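Local structure of NADPH Quinone Oxidoreductase (Streptococcus mutans, 4F8Y) at residues Trp84-Pro89 / Gln139-Val144; Thr126-Pro131 / Leu160-Ser165. The protein probably catalyses the NADPH-dependent reduction of quinones through a bound FAD cofactor, with menadione occupying the quinone site beside the flavin. All coordinates share one frame; numbering follows the deposited sequence.

Contact 1: Trp84-Pro89 / Gln139-Val144; sequences WWSGMP and QDYGKV. With FAD (flavin-adenine dinucleotide), chain E; VK3 (menadione), chain H.
In the FAD pocket, Ser-86 and Tyr-141 bring two loops together beside the flavin ring system. Tyr-141 N donates to Ser-86 O at 2.7 Å (N-H...O 151°). Ser-86 CA also lies off-centre over the Tyr-141 ring, 4.2 Å from its centroid, an arrangement that meets the CH-pi criterion. The same ring carries its hydroxyl to the cofactor, where FAD N3 donates to Tyr-141 OH at 2.7 Å and 161°. From the other loop, Trp-85 N reaches FAD N5 at 2.9 Å and Ser-86 N reaches FAD O4 at 2.7 Å. The type I' turn from Trp-84 to Gly-87 presents these two N-H groups in succession. Ser-86 OG turns instead to Gln-148 of the second subunit. Asp-140 CG stands anti to its backbone N (chi1 -161°), which places OD2 3.4 Å from Gly-87 CA. A water bridges OD2 to Met-88 N, while OD1 accepts Val-144 N at 3.1 Å from above the carboxylate plane and Gly-142 N only weakly. Through this water the carboxylate links the start of helix 143-150 to the loop ahead of helix 90-99. Loops following the strands of a parallel sheet and closing round the isoalloxazine are characteristic of the flavodoxin-like fold, and here the second subunit adds to the site.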
loop_
_atom_site.group_PDB
_atom_site.type_symbol
_atom_site.label_atom_id
_atom_site.label_comp_id
_atom_site.label_asym_id
_atom_site.label_seq_id
_atom_site.Cartn_x
_atom_site.Cartn_y
_atom_site.Cartn_z
ATOM N N TRP A 84 -4.376 -6.022 -3.842
ATOM C CA TRP A 84 -5.525 -5.555 -3.057
ATOM C C TRP A 84 -5.680 -4.042 -3.231
ATOM O O TRP A 84 -4.766 -3.267 -2.921
ATOM C CB TRP A 84 -5.392 -5.892 -1.560
ATOM C CG TRP A 84 -5.449 -7.359 -1.211
ATOM C CD1 TRP A 84 -5.809 -8.395 -2.028
ATOM C CD2 TRP A 84 -5.158 -7.937 0.066
ATOM N NE1 TRP A 84 -5.745 -9.585 -1.339
ATOM C CE2 TRP A 84 -5.352 -9.330 -0.052
ATOM C CE3 TRP A 84 -4.749 -7.412 1.298
ATOM C CZ2 TRP A 84 -5.144 -10.205 1.015
ATOM C CZ3 TRP A 84 -4.550 -8.279 2.358
ATOM C CH2 TRP A 84 -4.745 -9.660 2.209
ATOM N N TRP A 85 -6.837 -3.625 -3.738
ATOM C CA TRP A 85 -7.069 -2.214 -4.046
ATOM C C TRP A 85 -5.914 -1.549 -4.816
ATOM O O TRP A 85 -5.368 -0.530 -4.390
ATOM C CB TRP A 85 -7.447 -1.448 -2.777
ATOM C CG TRP A 85 -8.755 -1.933 -2.218
ATOM C CD1 TRP A 85 -8.942 -2.702 -1.106
ATOM C CD2 TRP A 85 -10.057 -1.711 -2.778
ATOM N NE1 TRP A 85 -10.282 -2.958 -0.926
ATOM C CE2 TRP A 85 -10.988 -2.359 -1.937
ATOM C CE3 TRP A 85 -10.526 -1.021 -3.902
ATOM C CZ2 TRP A 85 -12.362 -2.332 -2.184
ATOM C CZ3 TRP A 85 -11.889 -1.000 -4.145
ATOM C CH2 TRP A 85 -12.791 -1.650 -3.289
ATOM N N SER A 86 -5.560 -2.165 -5.949
ATOM C CA SER A 86 -4.590 -1.640 -6.913
ATOM C C SER A 86 -3.129 -1.708 -6.464
ATOM O O SER A 86 -2.241 -1.263 -7.188
ATOM C CB SER A 86 -4.950 -0.207 -7.292
ATOM O OG SER A 86 -6.320 -0.116 -7.631
ATOM N N GLY A 87 -2.875 -2.257 -5.278
ATOM C CA GLY A 87 -1.517 -2.324 -4.774
ATOM C C GLY A 87 -1.217 -3.390 -3.737
ATOM O O GLY A 87 -1.939 -4.373 -3.585
ATOM N N MET A 88 -0.125 -3.188 -3.014
ATOM C CA MET A 88 0.339 -4.176 -2.060
ATOM C C MET A 88 -0.629 -4.290 -0.898
ATOM O O MET A 88 -1.162 -3.279 -0.443
ATOM C CB MET A 88 1.713 -3.778 -1.527
ATOM C CG MET A 88 2.805 -3.744 -2.570
ATOM S SD MET A 88 4.330 -3.142 -1.836
ATOM C CE MET A 88 4.012 -1.373 -1.809
ATOM N N PRO A 89 -0.871 -5.525 -0.421
ATOM C CA PRO A 89 -1.606 -5.709 0.833
ATOM C C PRO A 89 -0.981 -4.843 1.927
ATOM O O PRO A 89 0.231 -4.623 1.910
ATOM C CB PRO A 89 -1.400 -7.197 1.141
ATOM C CG PRO A 89 -1.233 -7.826 -0.185
ATOM C CD PRO A 89 -0.518 -6.813 -1.047
ATOM N N GLN A 139 -3.488 2.834 -12.468
ATOM C CA GLN A 139 -2.476 3.241 -11.502
ATOM C C GLN A 139 -1.978 2.028 -10.716
ATOM O O GLN A 139 -2.768 1.154 -10.332
ATOM C CB GLN A 139 -3.049 4.288 -10.546
ATOM C CG GLN A 139 -3.489 5.549 -11.245
ATOM C CD GLN A 139 -2.316 6.366 -11.702
ATOM O OE1 GLN A 139 -1.470 6.734 -10.902
ATOM N NE2 GLN A 139 -2.249 6.652 -12.995
ATOM N N ASP A 140 -0.662 1.981 -10.496
ATOM C CA ASP A 140 -0.018 0.953 -9.676
ATOM C C ASP A 140 -0.164 -0.459 -10.265
ATOM O O ASP A 140 0.397 -0.752 -11.327
ATOM C CB ASP A 140 -0.520 1.020 -8.230
ATOM C CG ASP A 140 0.400 0.315 -7.259
ATOM O OD1 ASP A 140 1.364 -0.331 -7.714
ATOM O OD2 ASP A 140 0.157 0.402 -6.041
ATOM N N TYR A 141 -0.912 -1.332 -9.591
ATOM C CA TYR A 141 -0.929 -2.758 -9.952
ATOM C C TYR A 141 0.488 -3.345 -10.068
ATOM O O TYR A 141 0.816 -4.034 -11.044
ATOM C CB TYR A 141 -1.714 -2.998 -11.247
ATOM C CG TYR A 141 -3.207 -3.098 -11.043
ATOM C CD1 TYR A 141 -3.853 -4.327 -11.094
ATOM C CD2 TYR A 141 -3.970 -1.968 -10.796
ATOM C CE1 TYR A 141 -5.224 -4.425 -10.907
ATOM C CE2 TYR A 141 -5.338 -2.058 -10.606
ATOM C CZ TYR A 141 -5.956 -3.289 -10.661
ATOM O OH TYR A 141 -7.311 -3.378 -10.475
ATOM N N GLY A 142 1.315 -3.080 -9.059
ATOM C CA GLY A 142 2.686 -3.563 -9.042
ATOM C C GLY A 142 3.690 -2.594 -9.641
ATOM O O GLY A 142 4.890 -2.734 -9.416
ATOM N N LYS A 143 3.196 -1.617 -10.402
ATOM C CA LYS A 143 4.042 -0.601 -11.027
ATOM C C LYS A 143 4.663 0.389 -10.030
ATOM O O LYS A 143 5.751 0.899 -10.269
ATOM C CB LYS A 143 3.289 0.148 -12.138
ATOM C CG LYS A 143 2.979 -0.698 -13.361
ATOM C CD LYS A 143 2.352 0.132 -14.474
ATOM C CE LYS A 143 0.933 0.570 -14.120
ATOM N NZ LYS A 143 0.263 1.301 -15.229
ATOM N N VAL A 144 3.983 0.670 -8.925
ATOM C CA VAL A 144 4.569 1.527 -7.894
ATOM C C VAL A 144 5.808 0.860 -7.276
ATOM O O VAL A 144 6.889 1.438 -7.281
ATOM C CB VAL A 144 3.538 1.943 -6.800
ATOM C CG1 VAL A 144 4.236 2.488 -5.565
ATOM C CG2 VAL A 144 2.555 2.966 -7.354
HETATM P PA FAD E . -7.443 -17.800 -4.142
HETATM O O1A FAD E . -8.923 -17.244 -3.688
HETATM O O2A FAD E . -6.749 -18.365 -2.988
HETATM O O5B FAD E . -7.603 -18.921 -5.318
HETATM C C5B FAD E . -8.061 -18.507 -6.577
HETATM C C4B FAD E . -8.397 -19.662 -7.505
HETATM O O4B FAD E . -7.292 -20.564 -7.848
HETATM C C3B FAD E . -9.497 -20.670 -6.975
HETATM O O3B FAD E . -10.602 -20.963 -7.780
HETATM C C2B FAD E . -8.663 -21.811 -6.425
HETATM O O2B FAD E . -9.332 -22.981 -6.040
HETATM C C1B FAD E . -7.626 -21.870 -7.476
HETATM N N9A FAD E . -6.435 -22.650 -7.149
HETATM C C8A FAD E . -5.848 -22.794 -5.958
HETATM N N7A FAD E . -4.736 -23.602 -6.123
HETATM C C5A FAD E . -4.658 -23.946 -7.453
HETATM C C6A FAD E . -3.768 -24.718 -8.159
HETATM N N6A FAD E . -2.650 -25.348 -7.473
HETATM N N1A FAD E . -3.930 -24.898 -9.475
HETATM C C2A FAD E . -4.973 -24.321 -10.121
HETATM N N3A FAD E . -5.853 -23.556 -9.418
HETATM C C4A FAD E . -5.690 -23.373 -8.093
HETATM N N1 FAD E . -8.168 -7.773 -8.037
HETATM C C2 FAD E . -8.435 -6.748 -9.149
HETATM O O2 FAD E . -7.953 -7.082 -10.409
HETATM N N3 FAD E . -8.049 -5.317 -8.688
HETATM C C4 FAD E . -8.362 -4.808 -7.216
HETATM O O4 FAD E . -7.593 -3.716 -6.834
HETATM C C4X FAD E . -8.353 -5.933 -6.157
HETATM N N5 FAD E . -8.575 -5.655 -4.741
HETATM C C5X FAD E . -8.805 -6.719 -3.783
HETATM C C6 FAD E . -8.916 -6.352 -2.419
HETATM C C7 FAD E . -9.123 -7.322 -1.479
HETATM C C7M FAD E . -9.229 -6.935 -0.007
HETATM C C8 FAD E . -9.221 -8.617 -1.856
HETATM C C8M FAD E . -9.447 -9.704 -0.810
HETATM C C9 FAD E . -9.114 -8.966 -3.177
HETATM C C9A FAD E . -8.903 -7.970 -4.154
HETATM N N10 FAD E . -8.785 -8.371 -5.538
HETATM C C10 FAD E . -8.535 -7.401 -6.611
HETATM C "C1'" FAD E . -8.723 -9.776 -5.882
HETATM C "C2'" FAD E . -7.366 -10.463 -5.735
HETATM O "O2'" FAD E . -6.293 -9.865 -6.419
HETATM C "C3'" FAD E . -7.469 -11.962 -5.934
HETATM O "O3'" FAD E . -8.396 -12.571 -5.083
HETATM C "C4'" FAD E . -6.098 -12.604 -5.846
HETATM O "O4'" FAD E . -5.106 -11.941 -6.562
HETATM C "C5'" FAD E . -6.107 -14.082 -6.159
HETATM O "O5'" FAD E . -5.033 -14.745 -5.583
HETATM P P FAD E . -5.399 -15.657 -4.271
HETATM O O1P FAD E . -4.049 -16.481 -3.816
HETATM O O2P FAD E . -5.904 -14.803 -3.198
HETATM O O3P FAD E . -6.622 -16.581 -4.880
HETATM C C1K VK3 H . -11.883 -5.172 -5.631
HETATM O O1K VK3 H . -12.068 -5.232 -4.244
HETATM C C2K VK3 H . -11.659 -3.851 -6.288
HETATM C C3K VK3 H . -11.489 -3.782 -7.660
HETATM C C4K VK3 H . -11.527 -4.971 -8.437
HETATM O O4K VK3 H . -11.367 -4.873 -9.833
HETATM C C5K VK3 H . -11.740 -6.245 -7.799
HETATM C C6K VK3 H . -11.780 -7.447 -8.554
HETATM C C7K VK3 H . -11.982 -8.654 -7.934
HETATM C C8K VK3 H . -12.163 -8.721 -6.458
HETATM C C9K VK3 H . -12.127 -7.563 -5.734
HETATM C C10 VK3 H . -11.914 -6.314 -6.369
HETATM C C11 VK3 H . -11.280 -2.432 -8.348
HETATM O O HOH W 1 1.457 -0.664 -3.762
#

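Contact 2: Thr126-Pro131 / Leu160-Ser165; sequences TTHNTP and LTELTS. With FAD (flavin-adenine dinucleotide), chain E; VK3 (menadione), chain H.
His-128 turns one face of its imidazole over Thr-164 CA while its ND1 accepts the N-H of Thr-130, two residues further along its own chain. Thr-130 N lies in the ring plane, 3.1 Å from His-128 ND1, which helps to fix the rotation of the imidazole. With chi1 at 60°, CG sits between the backbone N and the carbonyl carbon; the ring then runs alongside Thr-164, whose CG2 methyl comes within 3.5 Å of His-128 CE1. This packing begins where two parallel strands end. In the strand part, Thr-126 N donates to Thr-161 O at 2.9 Å and a nearly straight 173°, and Leu-163 N returns a bond to Thr-126 O, also at 2.9 Å. His-128 N to Leu-163 O, at 3.2 Å, carries the pairing just past the last bridge. Beyond it, the weak bond from Ser-165 N to Thr-130 O is stretched to 3.4 Å. Thr-126 and Glu-162 share a sheet face, where a water accepts from Thr-126 OG1 and donates to Glu-162 OE1. Thr-127 points to the other face, and its OG1 is hydrogen-bonded to FAD O4'. Past the strand end, Asn-129 N donates to FAD O2 at 2.7 Å and Thr-130 OG1 donates to the same oxygen at 2.5 Å, a value short enough to be read with caution. The Asn-129 N-H, with Thr-130 OG1 if its short bond is taken at face value, would be expected to polarise O2 and could favour negative charge on a reduced flavin.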
loop_
_atom_site.group_PDB
_atom_site.type_symbol
_atom_site.label_atom_id
_atom_site.label_comp_id
_atom_site.label_asym_id
_atom_site.label_seq_id
_atom_site.Cartn_x
_atom_site.Cartn_y
_atom_site.Cartn_z
ATOM N N THR A 126 2.624 -10.938 -9.293
ATOM C CA THR A 126 1.319 -10.443 -8.882
ATOM C C THR A 126 0.183 -11.326 -9.397
ATOM O O THR A 126 0.297 -11.969 -10.443
ATOM C CB THR A 126 1.069 -8.986 -9.374
ATOM O OG1 THR A 126 1.735 -8.780 -10.622
ATOM C CG2 THR A 126 1.591 -7.976 -8.385
ATOM N N THR A 127 -0.907 -11.348 -8.639
ATOM C CA THR A 127 -2.159 -11.948 -9.074
ATOM C C THR A 127 -3.280 -10.897 -8.958
ATOM O O THR A 127 -3.267 -10.066 -8.057
ATOM C CB THR A 127 -2.485 -13.228 -8.253
ATOM O OG1 THR A 127 -2.546 -12.922 -6.852
ATOM C CG2 THR A 127 -1.415 -14.278 -8.475
ATOM N N HIS A 128 -4.231 -10.915 -9.886
ATOM C CA HIS A 128 -5.412 -10.048 -9.794
ATOM C C HIS A 128 -6.488 -10.444 -10.819
ATOM O O HIS A 128 -6.266 -11.330 -11.642
ATOM C CB HIS A 128 -5.033 -8.569 -9.930
ATOM C CG HIS A 128 -4.361 -8.230 -11.226
ATOM N ND1 HIS A 128 -5.060 -8.020 -12.396
ATOM C CD2 HIS A 128 -3.053 -8.060 -11.533
ATOM C CE1 HIS A 128 -4.211 -7.741 -13.369
ATOM N NE2 HIS A 128 -2.987 -7.756 -12.872
ATOM N N ASN A 129 -7.645 -9.786 -10.761
ATOM C CA ASN A 129 -8.794 -10.121 -11.611
ATOM C C ASN A 129 -9.035 -9.188 -12.801
ATOM O O ASN A 129 -10.049 -9.315 -13.491
ATOM C CB ASN A 129 -10.065 -10.154 -10.770
ATOM C CG ASN A 129 -10.180 -11.395 -9.957
ATOM O OD1 ASN A 129 -9.789 -12.473 -10.404
ATOM N ND2 ASN A 129 -10.723 -11.268 -8.756
ATOM N N THR A 130 -8.108 -8.259 -13.032
ATOM C CA THR A 130 -8.232 -7.253 -14.089
ATOM C C THR A 130 -7.599 -7.756 -15.391
ATOM O O THR A 130 -6.566 -8.429 -15.356
ATOM C CB THR A 130 -7.573 -5.916 -13.646
ATOM O OG1 THR A 130 -8.107 -5.522 -12.378
ATOM C CG2 THR A 130 -7.828 -4.803 -14.646
ATOM N N PRO A 131 -8.234 -7.453 -16.546
ATOM C CA PRO A 131 -7.694 -7.808 -17.867
ATOM C C PRO A 131 -6.306 -7.222 -18.125
ATOM O O PRO A 131 -6.015 -6.119 -17.696
ATOM C CB PRO A 131 -8.717 -7.205 -18.835
ATOM C CG PRO A 131 -9.993 -7.201 -18.071
ATOM C CD PRO A 131 -9.606 -6.918 -16.641
ATOM N N LEU A 160 8.555 -7.616 -13.732
ATOM C CA LEU A 160 7.179 -7.594 -13.248
ATOM C C LEU A 160 6.346 -8.644 -13.984
ATOM O O LEU A 160 6.118 -8.547 -15.188
ATOM C CB LEU A 160 6.566 -6.195 -13.382
ATOM C CG LEU A 160 5.092 -6.023 -13.008
ATOM C CD1 LEU A 160 4.773 -6.700 -11.692
ATOM C CD2 LEU A 160 4.715 -4.539 -12.954
ATOM N N THR A 161 5.912 -9.651 -13.239
ATOM C CA THR A 161 5.160 -10.765 -13.787
ATOM C C THR A 161 3.728 -10.741 -13.251
ATOM O O THR A 161 3.481 -11.022 -12.073
ATOM C CB THR A 161 5.854 -12.113 -13.459
ATOM O OG1 THR A 161 7.105 -12.184 -14.155
ATOM C CG2 THR A 161 4.981 -13.305 -13.870
ATOM N N GLU A 162 2.790 -10.399 -14.131
ATOM C CA GLU A 162 1.387 -10.250 -13.760
ATOM C C GLU A 162 0.551 -11.435 -14.242
ATOM O O GLU A 162 0.487 -11.713 -15.437
ATOM C CB GLU A 162 0.834 -8.943 -14.331
ATOM C CG GLU A 162 1.840 -7.820 -14.270
ATOM C CD GLU A 162 1.393 -6.582 -15.000
ATOM O OE1 GLU A 162 0.374 -5.991 -14.588
ATOM O OE2 GLU A 162 2.072 -6.181 -15.970
ATOM N N LEU A 163 -0.075 -12.130 -13.297
ATOM C CA LEU A 163 -0.997 -13.215 -13.603
ATOM C C LEU A 163 -2.419 -12.656 -13.524
ATOM O O LEU A 163 -2.988 -12.503 -12.434
ATOM C CB LEU A 163 -0.796 -14.393 -12.637
ATOM C CG LEU A 163 0.648 -14.872 -12.394
ATOM C CD1 LEU A 163 0.686 -16.164 -11.586
ATOM C CD2 LEU A 163 1.407 -15.032 -13.700
ATOM N N THR A 164 -2.975 -12.346 -14.694
ATOM C CA THR A 164 -4.209 -11.572 -14.808
ATOM C C THR A 164 -5.469 -12.452 -14.885
ATOM O O THR A 164 -5.376 -13.682 -14.984
ATOM C CB THR A 164 -4.137 -10.601 -16.015
ATOM O OG1 THR A 164 -4.119 -11.346 -17.236
ATOM C CG2 THR A 164 -2.878 -9.745 -15.940
ATOM N N SER A 165 -6.637 -11.810 -14.833
ATOM C CA SER A 165 -7.927 -12.507 -14.827
ATOM C C SER A 165 -7.776 -13.831 -14.093
ATOM O O SER A 165 -8.163 -14.887 -14.601
ATOM C CB SER A 165 -8.426 -12.737 -16.255
ATOM O OG SER A 165 -8.386 -11.536 -16.999
HETATM P PA FAD E . -7.443 -17.800 -4.142
HETATM O O1A FAD E . -8.923 -17.244 -3.688
HETATM O O2A FAD E . -6.749 -18.365 -2.988
HETATM O O5B FAD E . -7.603 -18.921 -5.318
HETATM C C5B FAD E . -8.061 -18.507 -6.577
HETATM C C4B FAD E . -8.397 -19.662 -7.505
HETATM O O4B FAD E . -7.292 -20.564 -7.848
HETATM C C3B FAD E . -9.497 -20.670 -6.975
HETATM O O3B FAD E . -10.602 -20.963 -7.780
HETATM C C2B FAD E . -8.663 -21.811 -6.425
HETATM O O2B FAD E . -9.332 -22.981 -6.040
HETATM C C1B FAD E . -7.626 -21.870 -7.476
HETATM N N9A FAD E . -6.435 -22.650 -7.149
HETATM C C8A FAD E . -5.848 -22.794 -5.958
HETATM N N7A FAD E . -4.736 -23.602 -6.123
HETATM C C5A FAD E . -4.658 -23.946 -7.453
HETATM C C6A FAD E . -3.768 -24.718 -8.159
HETATM N N6A FAD E . -2.650 -25.348 -7.473
HETATM N N1A FAD E . -3.930 -24.898 -9.475
HETATM C C2A FAD E . -4.973 -24.321 -10.121
HETATM N N3A FAD E . -5.853 -23.556 -9.418
HETATM C C4A FAD E . -5.690 -23.373 -8.093
HETATM N N1 FAD E . -8.168 -7.773 -8.037
HETATM C C2 FAD E . -8.435 -6.748 -9.149
HETATM O O2 FAD E . -7.953 -7.082 -10.409
HETATM N N3 FAD E . -8.049 -5.317 -8.688
HETATM C C4 FAD E . -8.362 -4.808 -7.216
HETATM O O4 FAD E . -7.593 -3.716 -6.834
HETATM C C4X FAD E . -8.353 -5.933 -6.157
HETATM N N5 FAD E . -8.575 -5.655 -4.741
HETATM C C5X FAD E . -8.805 -6.719 -3.783
HETATM C C6 FAD E . -8.916 -6.352 -2.419
HETATM C C7 FAD E . -9.123 -7.322 -1.479
HETATM C C7M FAD E . -9.229 -6.935 -0.007
HETATM C C8 FAD E . -9.221 -8.617 -1.856
HETATM C C8M FAD E . -9.447 -9.704 -0.810
HETATM C C9 FAD E . -9.114 -8.966 -3.177
HETATM C C9A FAD E . -8.903 -7.970 -4.154
HETATM N N10 FAD E . -8.785 -8.371 -5.538
HETATM C C10 FAD E . -8.535 -7.401 -6.611
HETATM C "C1'" FAD E . -8.723 -9.776 -5.882
HETATM C "C2'" FAD E . -7.366 -10.463 -5.735
HETATM O "O2'" FAD E . -6.293 -9.865 -6.419
HETATM C "C3'" FAD E . -7.469 -11.962 -5.934
HETATM O "O3'" FAD E . -8.396 -12.571 -5.083
HETATM C "C4'" FAD E . -6.098 -12.604 -5.846
HETATM O "O4'" FAD E . -5.106 -11.941 -6.562
HETATM C "C5'" FAD E . -6.107 -14.082 -6.159
HETATM O "O5'" FAD E . -5.033 -14.745 -5.583
HETATM P P FAD E . -5.399 -15.657 -4.271
HETATM O O1P FAD E . -4.049 -16.481 -3.816
HETATM O O2P FAD E . -5.904 -14.803 -3.198
HETATM O O3P FAD E . -6.622 -16.581 -4.880
HETATM C C1K VK3 H . -11.883 -5.172 -5.631
HETATM O O1K VK3 H . -12.068 -5.232 -4.244
HETATM C C2K VK3 H . -11.659 -3.851 -6.288
HETATM C C3K VK3 H . -11.489 -3.782 -7.660
HETATM C C4K VK3 H . -11.527 -4.971 -8.437
HETATM O O4K VK3 H . -11.367 -4.873 -9.833
HETATM C C5K VK3 H . -11.740 -6.245 -7.799
HETATM C C6K VK3 H . -11.780 -7.447 -8.554
HETATM C C7K VK3 H . -11.982 -8.654 -7.934
HETATM C C8K VK3 H . -12.163 -8.721 -6.458
HETATM C C9K VK3 H . -12.127 -7.563 -5.734
HETATM C C10 VK3 H . -11.914 -6.314 -6.369
HETATM C C11 VK3 H . -11.280 -2.432 -8.348
HETATM O O HOH W 2 -0.152 -6.615 -11.603
#

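Contacts 1 and 2 have centres 11 Å apart and meet through Tyr-141: its OH lies 3.0 Å from Thr-130 OG1, a probable hydrogen bond, and its ring packs edge-to-face with His-128, Tyr-141 CD1 being 3.8 Å from His-128 CD2. Their segments alternate along the chain, with helix 143-150 connecting strands 120-127 and 155-163 as a beta-alpha-beta unit. They bind different parts of the cofactor: contact 1 supplies partners for N5, O4 and N3, contact 2 for O2 and the ribityl O4'. Menadione lies over the flavin, its C1K 3.5 Å from FAD N5, a placement consistent with direct transfer of reducing equivalents to the quinone.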